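Local coordinates for protein acyl-CoA dehydrogenase (Slackia heliotrinireducens, PDB 4RM7) that belongs to the acyl-CoA dehydrogenase family and builds a four-chain assembly from subunits with helical N- and C-terminal domains and a beta-stranded middle domain, at residues F90-L95 / F159-E164; Q96-E101 / L242-V247. All coordinates share one frame; numbering follows the deposited sequence. Where two conformers were deposited one is given.

Both contacts start from helix 90-103 of the N-terminal domain. Going along the chain, 90-95 and then 96-101 come first; contact 1 closes its loop at 159-164, after 63 intervening residues, and contact 2 closes at 242-247, after 140. Because the segments alternate, the two loops cross. Contact 1 ties the helix to the end of strand 151-161 in the middle domain, contact 2 to helix 234-270 of the C-terminal domain, so a helix of the N-terminal domain touches both other domains. Their centres lie about 11 Å apart, and L95, on segment 90-95, packs its CD1 against the backbone N of G245 at 3.8 Å.

Contact 1: F90-L95 / F159-E164; sequences FQNDLL and FVNNGE
N92 and N161 alone make this small surface contact between a helix of the N-terminal domain and the turn after a middle-domain strand, their side-chain amides meeting from opposite directions. In the conformer described, the amide carbons N92 CG and N161 CG are 4.0 Å apart and the two amide planes are inclined by 63°, so the groups are neither stacked flat nor coplanar. The modelled N92 OD1 and N161 OD1 lie 2.9 Å apart, but the assignment of O and N in these amides is doubtful, and N92 is seen in two positions. The buried surface is modest, 74 Å² summed over both segments.

Their placement follows from backbone and torsions. The CA atoms of N92 and N161 are the nearest across the segments, at 8.3 Å, and each side chain sets out toward the other segment. N92 holds CG opposite its backbone N (chi1 180°), while N161 does nearly the same (164°), and two short amide side chains thereby span the gap.

Behind N92 stands regular helix, with L94 N bonded to F90 O at 3.0 Å. Behind N161 is a type II beta turn from V160 to G163, closed by the hydrogen bond from G163 N to V160 O at 2.8 Å, with N161 at its second position.

Among its neighbours, the helix carries F90, Q91 and L94 against helix 70-84, and Q91 and L94 also reach F248 of helix 234-270. The turn continues strand 151-161, where V160 pairs through its backbone with A213, while F159 packs on G343 of a second subunit.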
loop_
_atom_site.group_PDB
_atom_site.type_symbol
_atom_site.label_atom_id
_atom_site.label_comp_id
_atom_site.label_asym_id
_atom_site.label_seq_id
_atom_site.Cartn_x
_atom_site.Cartn_y
_atom_site.Cartn_z
ATOM N N PHE A 90 -16.006 3.476 -28.696
ATOM C CA PHE A 90 -16.089 4.877 -29.078
ATOM C C PHE A 90 -14.775 5.610 -28.949
ATOM O O PHE A 90 -14.376 6.296 -29.891
ATOM C CB PHE A 90 -17.167 5.585 -28.259
ATOM C CG PHE A 90 -18.513 4.981 -28.434
ATOM C CD1 PHE A 90 -19.049 4.826 -29.705
ATOM C CD2 PHE A 90 -19.221 4.497 -27.346
ATOM C CE1 PHE A 90 -20.299 4.235 -29.889
ATOM C CE2 PHE A 90 -20.468 3.907 -27.517
ATOM C CZ PHE A 90 -21.004 3.770 -28.795
ATOM N N GLN A 91 -14.094 5.472 -27.809
ATOM C CA GLN A 91 -12.839 6.209 -27.618
ATOM C C GLN A 91 -11.792 5.778 -28.658
ATOM O O GLN A 91 -11.042 6.613 -29.159
ATOM C CB GLN A 91 -12.288 6.071 -26.180
ATOM C CG GLN A 91 -12.061 4.673 -25.620
ATOM C CD GLN A 91 -13.314 4.100 -24.966
ATOM O OE1 GLN A 91 -14.433 4.444 -25.347
ATOM N NE2 GLN A 91 -13.130 3.210 -23.987
ATOM N N ASN A 92 -11.758 4.495 -29.016
ATOM C CA ASN A 92 -10.799 4.031 -30.018
ATOM C C ASN A 92 -11.107 4.613 -31.405
ATOM O O ASN A 92 -10.191 4.939 -32.151
ATOM C CB ASN A 92 -10.749 2.501 -30.072
ATOM C CG ASN A 92 -9.759 1.982 -31.113
ATOM O OD1 ASN A 92 -10.153 1.492 -32.171
ATOM N ND2 ASN A 92 -8.473 2.100 -30.822
ATOM N N ASP A 93 -12.381 4.770 -31.747
ATOM C CA ASP A 93 -12.736 5.468 -32.993
ATOM C C ASP A 93 -12.314 6.939 -32.984
ATOM O O ASP A 93 -11.778 7.434 -33.974
ATOM C CB ASP A 93 -14.232 5.404 -33.272
ATOM C CG ASP A 93 -14.729 4.000 -33.464
ATOM O OD1 ASP A 93 -13.928 3.116 -33.843
ATOM O OD2 ASP A 93 -15.933 3.784 -33.226
ATOM N N LEU A 94 -12.553 7.633 -31.875
ATOM C CA LEU A 94 -12.231 9.058 -31.813
ATOM C C LEU A 94 -10.748 9.286 -32.048
ATOM O O LEU A 94 -10.367 10.218 -32.736
ATOM C CB LEU A 94 -12.640 9.676 -30.473
ATOM C CG LEU A 94 -14.142 9.691 -30.173
ATOM C CD1 LEU A 94 -14.435 10.524 -28.941
ATOM C CD2 LEU A 94 -14.933 10.179 -31.370
ATOM N N LEU A 95 -9.913 8.422 -31.492
ATOM C CA LEU A 95 -8.481 8.602 -31.623
ATOM C C LEU A 95 -8.025 8.271 -33.045
ATOM O O LEU A 95 -7.156 8.942 -33.611
ATOM C CB LEU A 95 -7.742 7.734 -30.610
ATOM C CG LEU A 95 -6.217 7.792 -30.715
ATOM C CD1 LEU A 95 -5.695 9.149 -30.254
ATOM C CD2 LEU A 95 -5.571 6.667 -29.938
ATOM N N PHE A 159 -1.315 -5.820 -30.938
ATOM C CA PHE A 159 -2.458 -5.162 -30.301
ATOM C C PHE A 159 -3.244 -4.295 -31.295
ATOM O O PHE A 159 -3.571 -3.151 -31.008
ATOM C CB PHE A 159 -1.985 -4.316 -29.110
ATOM C CG PHE A 159 -1.048 -5.047 -28.170
ATOM C CD1 PHE A 159 -1.430 -6.238 -27.569
ATOM C CD2 PHE A 159 0.211 -4.533 -27.875
ATOM C CE1 PHE A 159 -0.565 -6.914 -26.690
ATOM C CE2 PHE A 159 1.079 -5.202 -27.003
ATOM C CZ PHE A 159 0.689 -6.388 -26.409
ATOM N N VAL A 160 -3.525 -4.842 -32.471
ATOM C CA VAL A 160 -4.248 -4.108 -33.499
ATOM C C VAL A 160 -5.737 -4.264 -33.290
ATOM O O VAL A 160 -6.301 -5.312 -33.611
ATOM C CB VAL A 160 -3.883 -4.602 -34.913
ATOM C CG1 VAL A 160 -4.658 -3.833 -35.973
ATOM C CG2 VAL A 160 -2.368 -4.500 -35.146
ATOM N N ASN A 161 -6.380 -3.229 -32.751
ATOM C CA ASN A 161 -7.821 -3.285 -32.540
ATOM C C ASN A 161 -8.537 -3.602 -33.829
ATOM O O ASN A 161 -8.333 -2.938 -34.845
ATOM C CB ASN A 161 -8.382 -1.982 -31.973
ATOM C CG ASN A 161 -9.901 -1.904 -32.110
ATOM O OD1 ASN A 161 -10.421 -1.246 -33.010
ATOM N ND2 ASN A 161 -10.613 -2.612 -31.241
ATOM N N ASN A 162 -9.379 -4.627 -33.762
ATOM C CA ASN A 162 -10.103 -5.149 -34.929
ATOM C C ASN A 162 -9.195 -5.489 -36.110
ATOM O O ASN A 162 -9.610 -5.438 -37.274
ATOM C CB ASN A 162 -11.200 -4.186 -35.382
ATOM C CG ASN A 162 -12.235 -4.872 -36.289
ATOM O OD1 ASN A 162 -12.490 -6.082 -36.173
ATOM N ND2 ASN A 162 -12.811 -4.104 -37.212
ATOM N N GLY A 163 -7.959 -5.872 -35.806
ATOM C CA GLY A 163 -7.004 -6.218 -36.843
ATOM C C GLY A 163 -7.456 -7.367 -37.714
ATOM O O GLY A 163 -7.164 -7.408 -38.898
ATOM N N GLU A 164 -8.197 -8.287 -37.117
ATOM C CA GLU A 164 -8.594 -9.520 -37.773
ATOM C C GLU A 164 -9.566 -9.326 -38.924
ATOM O O GLU A 164 -9.523 -10.067 -39.901
ATOM C CB GLU A 164 -9.213 -10.458 -36.748
ATOM C CG GLU A 164 -9.445 -11.851 -37.250
ATOM C CD GLU A 164 -10.071 -12.733 -36.193
ATOM O OE1 GLU A 164 -10.171 -12.287 -35.028
ATOM O OE2 GLU A 164 -10.473 -13.865 -36.528
#

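Contact 2: Q96-E101 / L242-V247; sequences QLQILE and LEYGRV
Segments 96-101 and 242-247 are both interior pieces of longer helices, and the pairs of nearest CA atoms run in reverse order: I99 faces L242 at 8.5 Å and Q98 faces Y244 at 9.3 Å. Each segment keeps its own helical bonding, as in L100 N to Q96 O at 3.0 Å, and no hydrogen bond passes between them; between these two segments the contacts are made by side chains.

Q98 and Y244 form one meeting point. The Q98 amide nitrogen, NE2, stands 3.3 Å above the plane of the Y244 ring and over its centre, with ring atom CE2 closest to NE2 at 3.4 Å. The amide plane is tilted 56° from the ring plane, and the amide comes in obliquely, NE2 leading. Q98 gets there with CG anti to the backbone N (chi1 -167°) and an extended chain beyond.

The second point is apolar and lies at the methyl ends: I99 CD1 touches L242 CD2 at 4.1 Å. L242 starts away from 96-101, yet its CD2 methyl turns back to meet I99.

Q98 and I99 also touch L241, and the Y244 ring meets that of Y309 on helix 282-311. On other sides, L97 and L100 pack on helix 106-119, while E243 and R246 reach helix 316-341, embedding the crossing between a helix of the N-terminal domain and one of the C-terminal domain.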
loop_
_atom_site.group_PDB
_atom_site.type_symbol
_atom_site.label_atom_id
_atom_site.label_comp_id
_atom_site.label_asym_id
_atom_site.label_seq_id
_atom_site.Cartn_x
_atom_site.Cartn_y
_atom_site.Cartn_z
ATOM N N GLN A 96 -8.624 7.232 -33.617
ATOM C CA GLN A 96 -8.252 6.756 -34.943
ATOM C C GLN A 96 -8.628 7.780 -35.985
ATOM O O GLN A 96 -7.949 7.935 -36.995
ATOM C CB GLN A 96 -8.930 5.428 -35.261
ATOM C CG GLN A 96 -8.216 4.224 -34.700
ATOM C CD GLN A 96 -8.754 2.935 -35.280
ATOM O OE1 GLN A 96 -8.161 1.861 -35.111
ATOM N NE2 GLN A 96 -9.893 3.032 -35.973
ATOM N N LEU A 97 -9.728 8.468 -35.720
ATOM C CA LEU A 97 -10.216 9.518 -36.583
ATOM C C LEU A 97 -9.242 10.671 -36.572
ATOM O O LEU A 97 -8.839 11.186 -37.613
ATOM C CB LEU A 97 -11.586 9.997 -36.120
ATOM C CG LEU A 97 -12.252 10.935 -37.120
ATOM C CD1 LEU A 97 -12.264 10.286 -38.501
ATOM C CD2 LEU A 97 -13.656 11.306 -36.673
ATOM N N GLN A 98 -8.869 11.063 -35.367
ATOM C CA GLN A 98 -7.968 12.182 -35.161
ATOM C C GLN A 98 -6.610 11.931 -35.808
ATOM O O GLN A 98 -6.091 12.787 -36.527
ATOM C CB GLN A 98 -7.812 12.438 -33.673
ATOM C CG GLN A 98 -7.150 13.742 -33.347
ATOM C CD GLN A 98 -7.337 14.113 -31.900
ATOM O OE1 GLN A 98 -8.254 13.621 -31.235
ATOM N NE2 GLN A 98 -6.456 14.969 -31.390
ATOM N N ILE A 99 -6.057 10.745 -35.558
ATOM C CA ILE A 99 -4.783 10.328 -36.133
ATOM C C ILE A 99 -4.812 10.283 -37.663
ATOM O O ILE A 99 -3.863 10.716 -38.323
ATOM C CB ILE A 99 -4.376 8.958 -35.593
ATOM C CG1 ILE A 99 -3.884 9.091 -34.160
ATOM C CG2 ILE A 99 -3.286 8.336 -36.432
ATOM C CD1 ILE A 99 -3.589 7.762 -33.524
ATOM N N LEU A 100 -5.896 9.772 -38.230
ATOM C CA LEU A 100 -6.039 9.785 -39.683
ATOM C C LEU A 100 -6.010 11.207 -40.240
ATOM O O LEU A 100 -5.298 11.472 -41.208
ATOM C CB LEU A 100 -7.331 9.099 -40.127
ATOM C CG LEU A 100 -7.436 9.120 -41.653
ATOM C CD1 LEU A 100 -6.317 8.305 -42.218
ATOM C CD2 LEU A 100 -8.772 8.630 -42.169
ATOM N N GLU A 101 -6.781 12.113 -39.636
ATOM C CA GLU A 101 -6.841 13.500 -40.104
ATOM C C GLU A 101 -5.472 14.157 -40.076
ATOM O O GLU A 101 -5.090 14.855 -41.016
ATOM C CB GLU A 101 -7.813 14.326 -39.264
ATOM C CG GLU A 101 -9.283 14.053 -39.547
ATOM C CD GLU A 101 -10.230 14.845 -38.642
ATOM O OE1 GLU A 101 -9.791 15.387 -37.606
ATOM O OE2 GLU A 101 -11.425 14.925 -38.974
ATOM N N LEU A 242 -0.967 10.181 -29.481
ATOM C CA LEU A 242 -1.171 9.069 -28.570
ATOM C C LEU A 242 -1.403 9.538 -27.123
ATOM O O LEU A 242 -1.974 8.811 -26.322
ATOM C CB LEU A 242 0.016 8.114 -28.630
ATOM C CG LEU A 242 0.269 7.536 -30.018
ATOM C CD1 LEU A 242 1.472 6.624 -30.005
ATOM C CD2 LEU A 242 -0.961 6.798 -30.492
ATOM N N GLU A 243 -0.983 10.750 -26.781
ATOM C CA GLU A 243 -1.331 11.268 -25.466
ATOM C C GLU A 243 -2.849 11.456 -25.312
ATOM O O GLU A 243 -3.410 11.146 -24.264
ATOM C CB GLU A 243 -0.586 12.563 -25.195
ATOM C CG GLU A 243 0.914 12.327 -25.024
ATOM C CD GLU A 243 1.671 13.577 -24.620
ATOM O OE1 GLU A 243 1.268 14.223 -23.629
ATOM O OE2 GLU A 243 2.680 13.906 -25.289
ATOM N N TYR A 244 -3.524 11.936 -26.350
ATOM C CA TYR A 244 -4.979 11.956 -26.323
ATOM C C TYR A 244 -5.515 10.570 -25.985
ATOM O O TYR A 244 -6.465 10.430 -25.221
ATOM C CB TYR A 244 -5.553 12.417 -27.663
ATOM C CG TYR A 244 -5.243 13.848 -28.003
ATOM C CD1 TYR A 244 -5.966 14.877 -27.443
ATOM C CD2 TYR A 244 -4.218 14.168 -28.879
ATOM C CE1 TYR A 244 -5.679 16.194 -27.743
ATOM C CE2 TYR A 244 -3.921 15.485 -29.192
ATOM C CZ TYR A 244 -4.660 16.495 -28.625
ATOM O OH TYR A 244 -4.385 17.808 -28.930
ATOM N N GLY A 245 -4.898 9.541 -26.548
ATOM C CA GLY A 245 -5.347 8.182 -26.294
ATOM C C GLY A 245 -5.269 7.827 -24.817
ATOM O O GLY A 245 -6.084 7.066 -24.311
ATOM N N ARG A 246 -4.287 8.390 -24.116
ATOM C CA ARG A 246 -4.161 8.170 -22.689
ATOM C C ARG A 246 -5.283 8.868 -21.927
ATOM O O ARG A 246 -5.815 8.314 -20.966
ATOM C CB ARG A 246 -2.809 8.652 -22.185
ATOM C CG ARG A 246 -1.679 7.875 -22.763
ATOM C CD ARG A 246 -0.384 8.172 -22.115
ATOM N NE ARG A 246 0.678 7.517 -22.868
ATOM C CZ ARG A 246 1.720 8.144 -23.388
ATOM N NH1 ARG A 246 1.867 9.449 -23.219
ATOM N NH2 ARG A 246 2.619 7.458 -24.067
ATOM N N VAL A 247 -5.659 10.069 -22.359
ATOM C CA VAL A 247 -6.753 10.763 -21.695
ATOM C C VAL A 247 -8.056 9.967 -21.859
ATOM O O VAL A 247 -8.773 9.722 -20.888
ATOM C CB VAL A 247 -6.925 12.195 -22.216
ATOM C CG1 VAL A 247 -7.999 12.903 -21.414
ATOM C CG2 VAL A 247 -5.587 12.960 -22.103
#